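Local coordinates for protein fructose-bisphosphate aldolase (Thermus caldophilus, PDB 2FJK) that belongs to the class II aldolase family, which folds as a TIM barrel, and holds 1,3-dihydroxyacetonephosphate in a pocket formed by loops, strand ends and the start of a helix, at residues A[100-105]-A[130-135]; A[204-209]-A[247-252]; A[254-259]-A[286-291]. All coordinates share one frame; numbering follows the deposited sequence.

Interaction 1 of 3, residues A[100-105]-A[130-135]; sequences MIDKSH and EAELGR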
loop_
_atom_site.group_PDB
_atom_site.type_symbol
_atom_site.label_atom_id
_atom_site.label_comp_id
_atom_site.label_asym_id
_atom_site.label_seq_id
_atom_site.Cartn_x
_atom_site.Cartn_y
_atom_site.Cartn_z
HETATM N N MSE A 100 -8.939 15.856 14.831
HETATM C CA MSE A 100 -9.652 16.919 15.495
HETATM C C MSE A 100 -10.729 16.357 16.391
HETATM O O MSE A 100 -11.515 15.496 15.982
HETATM C CB MSE A 100 -10.291 17.828 14.457
HETATM C CG MSE A 100 -11.009 18.998 15.043
HETATM SE SE MSE A 100 -12.022 19.838 13.678
HETATM C CE MSE A 100 -10.731 19.786 12.236
ATOM N N ILE A 101 -10.753 16.844 17.619
ATOM C CA ILE A 101 -11.746 16.420 18.575
ATOM C C ILE A 101 -12.621 17.644 18.810
ATOM O O ILE A 101 -12.119 18.752 19.005
ATOM C CB ILE A 101 -11.080 15.971 19.898
ATOM C CG1 ILE A 101 -12.146 15.608 20.926
ATOM C CG2 ILE A 101 -10.162 17.073 20.421
ATOM C CD1 ILE A 101 -12.968 14.397 20.555
ATOM N N ASP A 102 -13.931 17.453 18.756
ATOM C CA ASP A 102 -14.840 18.561 18.979
ATOM C C ASP A 102 -15.562 18.437 20.316
ATOM O O ASP A 102 -16.490 17.643 20.472
ATOM C CB ASP A 102 -15.854 18.661 17.837
ATOM C CG ASP A 102 -16.881 19.762 18.065
ATOM O OD1 ASP A 102 -16.541 20.788 18.698
ATOM O OD2 ASP A 102 -18.027 19.604 17.594
ATOM N N LYS A 103 -15.103 19.221 21.287
ATOM C CA LYS A 103 -15.701 19.238 22.619
ATOM C C LYS A 103 -15.999 20.694 22.953
ATOM O O LYS A 103 -15.880 21.121 24.097
ATOM C CB LYS A 103 -14.734 18.643 23.645
ATOM C CG LYS A 103 -14.447 17.160 23.429
ATOM C CD LYS A 103 -15.683 16.318 23.700
ATOM C CE LYS A 103 -15.404 14.838 23.479
ATOM N NZ LYS A 103 -16.579 13.998 23.825
ATOM N N SER A 104 -16.378 21.451 21.930
ATOM C CA SER A 104 -16.691 22.858 22.082
ATOM C C SER A 104 -17.957 23.064 22.910
ATOM O O SER A 104 -18.100 24.080 23.583
ATOM C CB SER A 104 -16.871 23.509 20.712
ATOM O OG SER A 104 -18.077 23.080 20.110
ATOM N N HIS A 105 -18.865 22.097 22.856
ATOM C CA HIS A 105 -20.121 22.171 23.600
ATOM C C HIS A 105 -19.941 21.918 25.095
ATOM O O HIS A 105 -20.824 22.229 25.885
ATOM C CB HIS A 105 -21.121 21.160 23.037
ATOM C CG HIS A 105 -20.571 19.770 22.930
ATOM N ND1 HIS A 105 -19.643 19.406 21.975
ATOM C CD2 HIS A 105 -20.801 18.660 23.673
ATOM C CE1 HIS A 105 -19.325 18.134 22.137
ATOM N NE2 HIS A 105 -20.012 17.657 23.160
ATOM N N GLU A 130 -6.190 19.513 15.710
ATOM C CA GLU A 130 -6.942 20.750 15.611
ATOM C C GLU A 130 -7.966 20.681 16.739
ATOM O O GLU A 130 -8.483 19.607 17.050
ATOM C CB GLU A 130 -7.684 20.858 14.277
ATOM C CG GLU A 130 -8.382 22.202 14.114
ATOM C CD GLU A 130 -9.229 22.295 12.860
ATOM O OE1 GLU A 130 -8.720 21.987 11.763
ATOM O OE2 GLU A 130 -10.407 22.690 12.974
ATOM N N ALA A 131 -8.248 21.813 17.361
ATOM C CA ALA A 131 -9.229 21.843 18.436
ATOM C C ALA A 131 -10.084 23.083 18.266
ATOM O O ALA A 131 -9.646 24.066 17.671
ATOM C CB ALA A 131 -8.527 21.866 19.782
ATOM N N GLU A 132 -11.309 23.045 18.770
ATOM C CA GLU A 132 -12.157 24.213 18.641
ATOM C C GLU A 132 -12.704 24.723 19.963
ATOM O O GLU A 132 -13.033 23.950 20.863
ATOM C CB GLU A 132 -13.301 23.944 17.652
ATOM C CG GLU A 132 -14.203 22.778 17.986
ATOM C CD GLU A 132 -15.098 22.391 16.808
ATOM O OE1 GLU A 132 -15.820 23.270 16.274
ATOM O OE2 GLU A 132 -15.072 21.204 16.414
ATOM N N LEU A 133 -12.768 26.045 20.065
ATOM C CA LEU A 133 -13.279 26.729 21.241
ATOM C C LEU A 133 -14.396 27.644 20.749
ATOM O O LEU A 133 -14.195 28.440 19.828
ATOM C CB LEU A 133 -12.172 27.560 21.885
ATOM C CG LEU A 133 -12.487 28.240 23.213
ATOM C CD1 LEU A 133 -12.931 27.201 24.264
ATOM C CD2 LEU A 133 -11.243 28.984 23.672
ATOM N N GLY A 134 -15.570 27.524 21.357
ATOM C CA GLY A 134 -16.700 28.334 20.941
ATOM C C GLY A 134 -17.567 27.517 20.002
ATOM O O GLY A 134 -17.059 26.682 19.260
ATOM N N ARG A 135 -18.873 27.748 20.031
ATOM C CA ARG A 135 -19.789 27.004 19.181
ATOM C C ARG A 135 -19.965 27.678 17.832
ATOM O O ARG A 135 -20.139 28.892 17.757
ATOM C CB ARG A 135 -21.143 26.878 19.869
ATOM C CG ARG A 135 -22.123 25.971 19.159
ATOM C CD ARG A 135 -22.492 24.804 20.048
ATOM N NE ARG A 135 -22.868 25.261 21.383
ATOM C CZ ARG A 135 -23.308 24.464 22.353
ATOM N NH1 ARG A 135 -23.431 23.160 22.140
ATOM N NH2 ARG A 135 -23.625 24.972 23.536
HETATM O O HOH W 1 -18.283 22.017 16.005
#

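Interaction 2 of 3, residues A[204-209]-A[247-252]; sequences PLVLHG and IAKINT. With 13P (1,3-dihydroxyacetonephosphate), chain E.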
loop_
_atom_site.group_PDB
_atom_site.type_symbol
_atom_site.label_atom_id
_atom_site.label_comp_id
_atom_site.label_asym_id
_atom_site.label_seq_id
_atom_site.Cartn_x
_atom_site.Cartn_y
_atom_site.Cartn_z
ATOM N N PRO A 204 -1.799 28.465 13.597
ATOM C CA PRO A 204 -2.727 28.717 12.492
ATOM C C PRO A 204 -4.193 28.602 12.911
ATOM O O PRO A 204 -4.551 27.739 13.707
ATOM C CB PRO A 204 -2.313 27.683 11.441
ATOM C CG PRO A 204 -1.549 26.657 12.201
ATOM C CD PRO A 204 -0.814 27.432 13.241
ATOM N N LEU A 205 -5.030 29.495 12.392
ATOM C CA LEU A 205 -6.457 29.492 12.710
ATOM C C LEU A 205 -7.272 28.755 11.668
ATOM O O LEU A 205 -6.899 28.714 10.496
ATOM C CB LEU A 205 -6.981 30.923 12.835
ATOM C CG LEU A 205 -6.328 31.792 13.911
ATOM C CD1 LEU A 205 -6.941 33.183 13.924
ATOM C CD2 LEU A 205 -6.453 31.138 15.278
ATOM N N VAL A 206 -8.400 28.199 12.100
ATOM C CA VAL A 206 -9.269 27.427 11.220
ATOM C C VAL A 206 -10.710 27.912 11.175
ATOM O O VAL A 206 -11.321 28.190 12.209
ATOM C CB VAL A 206 -9.273 25.954 11.644
ATOM C CG1 VAL A 206 -9.964 25.104 10.579
ATOM C CG2 VAL A 206 -7.851 25.504 11.891
ATOM N N LEU A 207 -11.258 27.984 9.966
ATOM C CA LEU A 207 -12.622 28.445 9.768
ATOM C C LEU A 207 -13.525 27.379 9.146
ATOM O O LEU A 207 -13.368 27.031 7.981
ATOM C CB LEU A 207 -12.613 29.684 8.868
ATOM C CG LEU A 207 -13.920 30.457 8.703
ATOM C CD1 LEU A 207 -14.348 31.006 10.059
ATOM C CD2 LEU A 207 -13.720 31.589 7.706
ATOM N N HIS A 208 -14.470 26.864 9.928
ATOM C CA HIS A 208 -15.403 25.863 9.424
ATOM C C HIS A 208 -16.697 26.519 8.982
ATOM O O HIS A 208 -16.863 27.727 9.124
ATOM C CB HIS A 208 -15.704 24.802 10.486
ATOM C CG HIS A 208 -14.564 23.872 10.744
ATOM N ND1 HIS A 208 -13.553 24.162 11.635
ATOM C CD2 HIS A 208 -14.251 22.675 10.195
ATOM C CE1 HIS A 208 -12.669 23.181 11.625
ATOM N NE2 HIS A 208 -13.068 22.267 10.761
ATOM N N GLY A 209 -17.609 25.710 8.446
ATOM C CA GLY A 209 -18.886 26.215 7.980
ATOM C C GLY A 209 -18.673 27.426 7.105
ATOM O O GLY A 209 -19.402 28.417 7.206
ATOM N N ILE A 247 -6.742 33.436 9.453
ATOM C CA ILE A 247 -7.422 32.189 9.117
ATOM C C ILE A 247 -6.548 31.513 8.066
ATOM O O ILE A 247 -6.403 32.023 6.958
ATOM C CB ILE A 247 -8.836 32.464 8.524
ATOM C CG1 ILE A 247 -9.767 33.017 9.610
ATOM C CG2 ILE A 247 -9.416 31.191 7.923
ATOM C CD1 ILE A 247 -10.085 32.036 10.716
ATOM N N ALA A 248 -5.963 30.373 8.420
ATOM C CA ALA A 248 -5.078 29.645 7.510
ATOM C C ALA A 248 -5.701 28.405 6.864
ATOM O O ALA A 248 -5.204 27.914 5.838
ATOM C CB ALA A 248 -3.797 29.256 8.245
ATOM N N LYS A 249 -6.771 27.895 7.464
ATOM C CA LYS A 249 -7.457 26.714 6.954
ATOM C C LYS A 249 -8.955 26.962 6.850
ATOM O O LYS A 249 -9.601 27.370 7.821
ATOM C CB LYS A 249 -7.206 25.515 7.865
ATOM C CG LYS A 249 -8.168 24.363 7.622
ATOM C CD LYS A 249 -7.887 23.190 8.551
ATOM C CE LYS A 249 -8.955 22.109 8.386
ATOM N NZ LYS A 249 -8.577 20.870 9.102
ATOM N N ILE A 250 -9.503 26.699 5.669
ATOM C CA ILE A 250 -10.916 26.919 5.424
ATOM C C ILE A 250 -11.606 25.655 4.924
ATOM O O ILE A 250 -11.221 25.073 3.905
ATOM C CB ILE A 250 -11.103 28.044 4.398
ATOM C CG1 ILE A 250 -10.218 29.231 4.784
ATOM C CG2 ILE A 250 -12.549 28.481 4.364
ATOM C CD1 ILE A 250 -10.204 30.333 3.766
ATOM N N ASN A 251 -12.637 25.236 5.650
ATOM C CA ASN A 251 -13.386 24.040 5.298
ATOM C C ASN A 251 -14.560 24.325 4.367
ATOM O O ASN A 251 -15.311 25.281 4.571
ATOM C CB ASN A 251 -13.891 23.365 6.567
ATOM C CG ASN A 251 -12.952 22.287 7.077
ATOM O OD1 ASN A 251 -13.190 21.091 6.869
ATOM N ND2 ASN A 251 -11.880 22.700 7.750
ATOM N N THR A 252 -14.714 23.477 3.352
ATOM C CA THR A 252 -15.802 23.590 2.373
ATOM C C THR A 252 -16.422 22.218 2.147
ATOM O O THR A 252 -15.725 21.272 1.777
ATOM C CB THR A 252 -15.298 24.097 1.007
ATOM O OG1 THR A 252 -14.594 25.324 1.189
ATOM C CG2 THR A 252 -16.473 24.325 0.048
HETATM P P 13P E . -20.136 23.727 5.212
HETATM O O1P 13P E . -21.535 22.959 5.382
HETATM O O2P 13P E . -20.453 25.272 5.358
HETATM O O3P 13P E . -19.565 23.441 3.790
HETATM O O1 13P E . -19.129 23.201 6.347
HETATM C C1 13P E . -17.739 23.113 6.042
HETATM C C2 13P E . -17.054 22.869 7.363
HETATM O O2 13P E . -17.289 23.617 8.309
HETATM C C3 13P E . -16.077 21.707 7.537
HETATM O O3 13P E . -15.655 21.612 8.893
#

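Interaction 3 of 3, residues A[254-259]-A[286-291]; sequences TDLRLA and EAVKEV. With 13P (1,3-dihydroxyacetonephosphate), chain E.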
loop_
_atom_site.group_PDB
_atom_site.type_symbol
_atom_site.label_atom_id
_atom_site.label_comp_id
_atom_site.label_asym_id
_atom_site.label_seq_id
_atom_site.Cartn_x
_atom_site.Cartn_y
_atom_site.Cartn_z
ATOM N N THR A 254 -20.655 21.808 1.960
ATOM C CA THR A 254 -21.942 22.077 1.321
ATOM C C THR A 254 -21.825 22.463 -0.168
ATOM O O THR A 254 -22.552 21.930 -1.009
ATOM C CB THR A 254 -22.695 23.224 2.050
ATOM O OG1 THR A 254 -23.081 22.794 3.362
ATOM C CG2 THR A 254 -23.932 23.637 1.268
ATOM N N ASP A 255 -20.927 23.393 -0.485
ATOM C CA ASP A 255 -20.758 23.834 -1.867
ATOM C C ASP A 255 -20.523 22.659 -2.816
ATOM O O ASP A 255 -21.090 22.616 -3.903
ATOM C CB ASP A 255 -19.593 24.832 -1.999
ATOM C CG ASP A 255 -19.909 26.204 -1.397
ATOM O OD1 ASP A 255 -21.098 26.564 -1.281
ATOM O OD2 ASP A 255 -18.954 26.934 -1.056
ATOM N N LEU A 256 -19.698 21.708 -2.385
ATOM C CA LEU A 256 -19.371 20.538 -3.195
ATOM C C LEU A 256 -20.555 19.608 -3.368
ATOM O O LEU A 256 -20.821 19.147 -4.474
ATOM C CB LEU A 256 -18.217 19.765 -2.570
ATOM C CG LEU A 256 -17.006 20.590 -2.143
ATOM C CD1 LEU A 256 -15.898 19.637 -1.741
ATOM C CD2 LEU A 256 -16.546 21.502 -3.268
ATOM N N ARG A 257 -21.254 19.320 -2.273
ATOM C CA ARG A 257 -22.423 18.444 -2.327
ATOM C C ARG A 257 -23.445 19.009 -3.287
ATOM O O ARG A 257 -23.968 18.293 -4.133
ATOM C CB ARG A 257 -23.092 18.312 -0.958
ATOM C CG ARG A 257 -22.269 17.668 0.128
ATOM C CD ARG A 257 -23.147 17.499 1.377
ATOM N NE ARG A 257 -22.369 17.184 2.564
ATOM C CZ ARG A 257 -22.894 16.763 3.714
ATOM N NH1 ARG A 257 -24.212 16.605 3.831
ATOM N NH2 ARG A 257 -22.101 16.497 4.753
ATOM N N LEU A 258 -23.742 20.297 -3.130
ATOM C CA LEU A 258 -24.707 20.991 -3.984
ATOM C C LEU A 258 -24.324 20.925 -5.451
ATOM O O LEU A 258 -25.140 20.567 -6.300
ATOM C CB LEU A 258 -24.827 22.462 -3.584
ATOM C CG LEU A 258 -26.136 22.938 -2.959
ATOM C CD1 LEU A 258 -26.136 24.469 -2.959
ATOM C CD2 LEU A 258 -27.334 22.405 -3.750
ATOM N N ALA A 259 -23.083 21.285 -5.756
ATOM C CA ALA A 259 -22.631 21.245 -7.141
ATOM C C ALA A 259 -22.785 19.826 -7.703
ATOM O O ALA A 259 -23.375 19.627 -8.764
ATOM C CB ALA A 259 -21.178 21.703 -7.230
ATOM N N GLU A 286 -16.840 16.626 -12.159
ATOM C CA GLU A 286 -16.212 17.743 -12.850
ATOM C C GLU A 286 -16.676 19.075 -12.247
ATOM O O GLU A 286 -15.877 19.997 -12.089
ATOM C CB GLU A 286 -16.544 17.689 -14.345
ATOM C CG GLU A 286 -16.013 18.866 -15.144
ATOM C CD GLU A 286 -14.505 18.934 -15.139
ATOM O OE1 GLU A 286 -13.961 20.006 -15.463
ATOM O OE2 GLU A 286 -13.865 17.913 -14.816
ATOM N N ALA A 287 -17.958 19.178 -11.902
ATOM C CA ALA A 287 -18.449 20.418 -11.310
ATOM C C ALA A 287 -17.828 20.630 -9.939
ATOM O O ALA A 287 -17.620 21.768 -9.518
ATOM C CB ALA A 287 -19.972 20.407 -11.191
ATOM N N VAL A 288 -17.531 19.540 -9.236
ATOM C CA VAL A 288 -16.927 19.669 -7.919
ATOM C C VAL A 288 -15.506 20.185 -8.064
ATOM O O VAL A 288 -15.056 21.041 -7.300
ATOM C CB VAL A 288 -16.888 18.322 -7.169
ATOM C CG1 VAL A 288 -15.994 18.446 -5.938
ATOM C CG2 VAL A 288 -18.304 17.919 -6.748
ATOM N N LYS A 289 -14.800 19.645 -9.051
ATOM C CA LYS A 289 -13.423 20.043 -9.311
ATOM C C LYS A 289 -13.365 21.541 -9.591
ATOM O O LYS A 289 -12.490 22.241 -9.080
ATOM C CB LYS A 289 -12.880 19.267 -10.510
ATOM C CG LYS A 289 -11.465 19.589 -10.903
ATOM C CD LYS A 289 -11.072 18.725 -12.098
ATOM C CE LYS A 289 -9.756 19.170 -12.718
ATOM N NZ LYS A 289 -9.357 18.234 -13.804
ATOM N N GLU A 290 -14.305 22.029 -10.395
ATOM C CA GLU A 290 -14.335 23.449 -10.730
ATOM C C GLU A 290 -14.613 24.289 -9.493
ATOM O O GLU A 290 -14.069 25.385 -9.340
ATOM C CB GLU A 290 -15.383 23.727 -11.811
ATOM C CG GLU A 290 -15.039 23.096 -13.163
ATOM C CD GLU A 290 -13.632 23.447 -13.629
ATOM O OE1 GLU A 290 -13.332 24.647 -13.790
ATOM O OE2 GLU A 290 -12.818 22.519 -13.827
ATOM N N VAL A 291 -15.458 23.771 -8.605
ATOM C CA VAL A 291 -15.778 24.490 -7.381
ATOM C C VAL A 291 -14.519 24.592 -6.545
ATOM O O VAL A 291 -14.173 25.669 -6.049
ATOM C CB VAL A 291 -16.869 23.768 -6.546
ATOM C CG1 VAL A 291 -16.924 24.363 -5.132
ATOM C CG2 VAL A 291 -18.218 23.910 -7.231
HETATM P P 13P E . -20.136 23.727 5.212
HETATM O O1P 13P E . -21.535 22.959 5.382
HETATM O O2P 13P E . -20.453 25.272 5.358
HETATM O O3P 13P E . -19.565 23.441 3.790
HETATM O O1 13P E . -19.129 23.201 6.347
HETATM C C1 13P E . -17.739 23.113 6.042
HETATM C C2 13P E . -17.054 22.869 7.363
HETATM O O2 13P E . -17.289 23.617 8.309
HETATM C C3 13P E . -16.077 21.707 7.537
HETATM O O3 13P E . -15.655 21.612 8.893
#

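Interaction 1 of 3, residues A[100-105]-A[130-135]
Met100 and Glu130 pair as neighbours in a parallel sheet, CA to CA 4.7 Å, and the two segments run within 21° of each other end to end. No direct hydrogen bond crosses between them, although Glu130 bonds through its backbone to Val99 just before; within the segments the backbone evidence is a CA-H...O contact, Met100 CA to Glu130 O at 3.3 Å. The side chains of selenomethionine Met100 and Glu130 run alongside one another. With CG anti to the backbone N (chi1 -178°), the Met100 chain runs past the Glu130 carbonyl, CG to O 3.3 Å, before bending at chi3; the modelled overlap of its CE with the carboxylate is doubtful. Glu130 OE1 turns to a salt bridge with Lys249. Farther along, the direct approach of Asp102 and Glu132 is too tight to be trusted. One water donates to both, 2.9 Å to Asp102 OD2 and 2.8 Å to Glu132 OE1. Beyond them Ser104 CB rests on Gly134 O at 3.5 Å, and His105 CA lies over one face of the Arg135 guanidinium. Where the strands' C-terminal ends pass into loops, this shared water probably eases the crowding of two acids.

Interaction 2 of 3, residues A[204-209]-A[247-252]
Val206 lies along the outstretched chain of Lys249, and its CG1 presses on Lys249 CD at 3.5 Å, tighter than usual carbon packing. Lys249 keeps CG anti to its backbone N (chi1 165°), and the extended chain sets CB, CG, CD and CE along Val206 CG1. At the bulge Ile247 turns its side chain back across the contact: its CD1 lies between Leu205 CB and Leu207 CB, 3.9 Å from Leu205 CB, while its CG2 meets Leu207 CB at 3.7 Å. At the start of the contact Pro204 CB abuts Ala248 CB.

This uneven fit accompanies a beta bulge, where the parallel register slips by one residue between Leu205 and Val206. Leu205 O takes two donors there, Ala248 N at 2.8 Å and Lys249 N at 3.1 Å, the second in the carbonyl plane. Regular pairing then resumes with Leu207 N to Lys249 O, 2.8 Å and 173° at the hydrogen, and with Asn251 N to Leu207 O. At the far end the His208 ring and Asn251 amide are neighbours with planes 25° apart, without a hydrogen bond between them. They border bound 1,3-dihydroxyacetonephosphate together with Gly209, although the shortest ligand distances modelled here are doubtful.

Lys249 NZ reaches His78 as well as Glu130, in keeping with a polar barrel interior. Leu207 and Ile250 pack outward on Ile239 of helix 236-244, and helix 6-14 covers Pro204 and Ala248. Val206 bonds through its backbone to Leu170 and Val172, beside strand 171-172, while strand 247-252 bonds on its other edge to strand 19-23, as expected where the last strand of a TIM barrel meets the first.

Interaction 3 of 3, residues A[254-259]-A[286-291]
Leu256 and Ala259 meet Val288 and Val291 in an apolar packing of two near-antiparallel helices, 254-270 and 277-299, beyond the C-terminal end of strand 247-252. The short axes approach to 8.7 Å at 149° between their N-to-C directions; no hydrogen bond crosses between the two segments, and the contact across them is van der Waals packing.

Val291 is the central projection. Its first torsion (chi1 166°, CG1 anti to the backbone N) places CG1 toward Leu256 and CG2 toward Ala259. CG1 pushes against Leu256 CD2 at 3.4 Å, a tight carbon pair, and also grazes Asp255 CB. CG2 meets Ala259 CB at 3.7 Å. One turn earlier on helix 277-299, Val288 straddles the same leucine: its CG1 lies 4.1 Å from Leu256 CD2 while its CG2 touches the backbone Leu256 O at 3.6 Å. Ala259 CB and Ala287 CB, 4.3 Å apart, extend the contact at its other end. Phe29 of helix 27-38 also packs on Leu256, and Ala32 of that helix on Val288. The polar end of Asp255 is directed elsewhere, its carboxylate accepting from the backbone N of Val213 and of Ala212.

At the first turn Thr254 faces the ligand. Its backbone N donates to 13P O3P at 2.7 Å with an angle of 149° at the hydrogen, and its OG1 donates to 13P O1P at 2.5 Å. On another side of this helix Arg257 forms a salt bridge with Asp276 of the second subunit. A phosphate held at the N-terminal turn of a helix that follows a barrel strand, where the helix dipole would probably favour the anion, is characteristic of phosphate sites in TIM-barrel enzymes.

From the N terminus, interaction 1 comes first and closes the beta-alpha-beta unit of strand 98-101, helix 108-124 and strand 128-133. Interaction 2 then joins 204-209 to 247-252 across 37 intervening residues that hold helices 215-223 and 236-244. Interaction 3 follows almost at once, closing a near-antiparallel helical hairpin of helices 254-270 and 277-299. The three are in series, neither nested nor crossed. Interactions 1 and 2 touch through side chains in the barrel interior. Interactions 2 and 3 adjoin along the chain and both touch 1,3-dihydroxyacetonephosphate. Interactions 1 and 3 have centres about 27 Å apart, on opposite sides of the chain's centre.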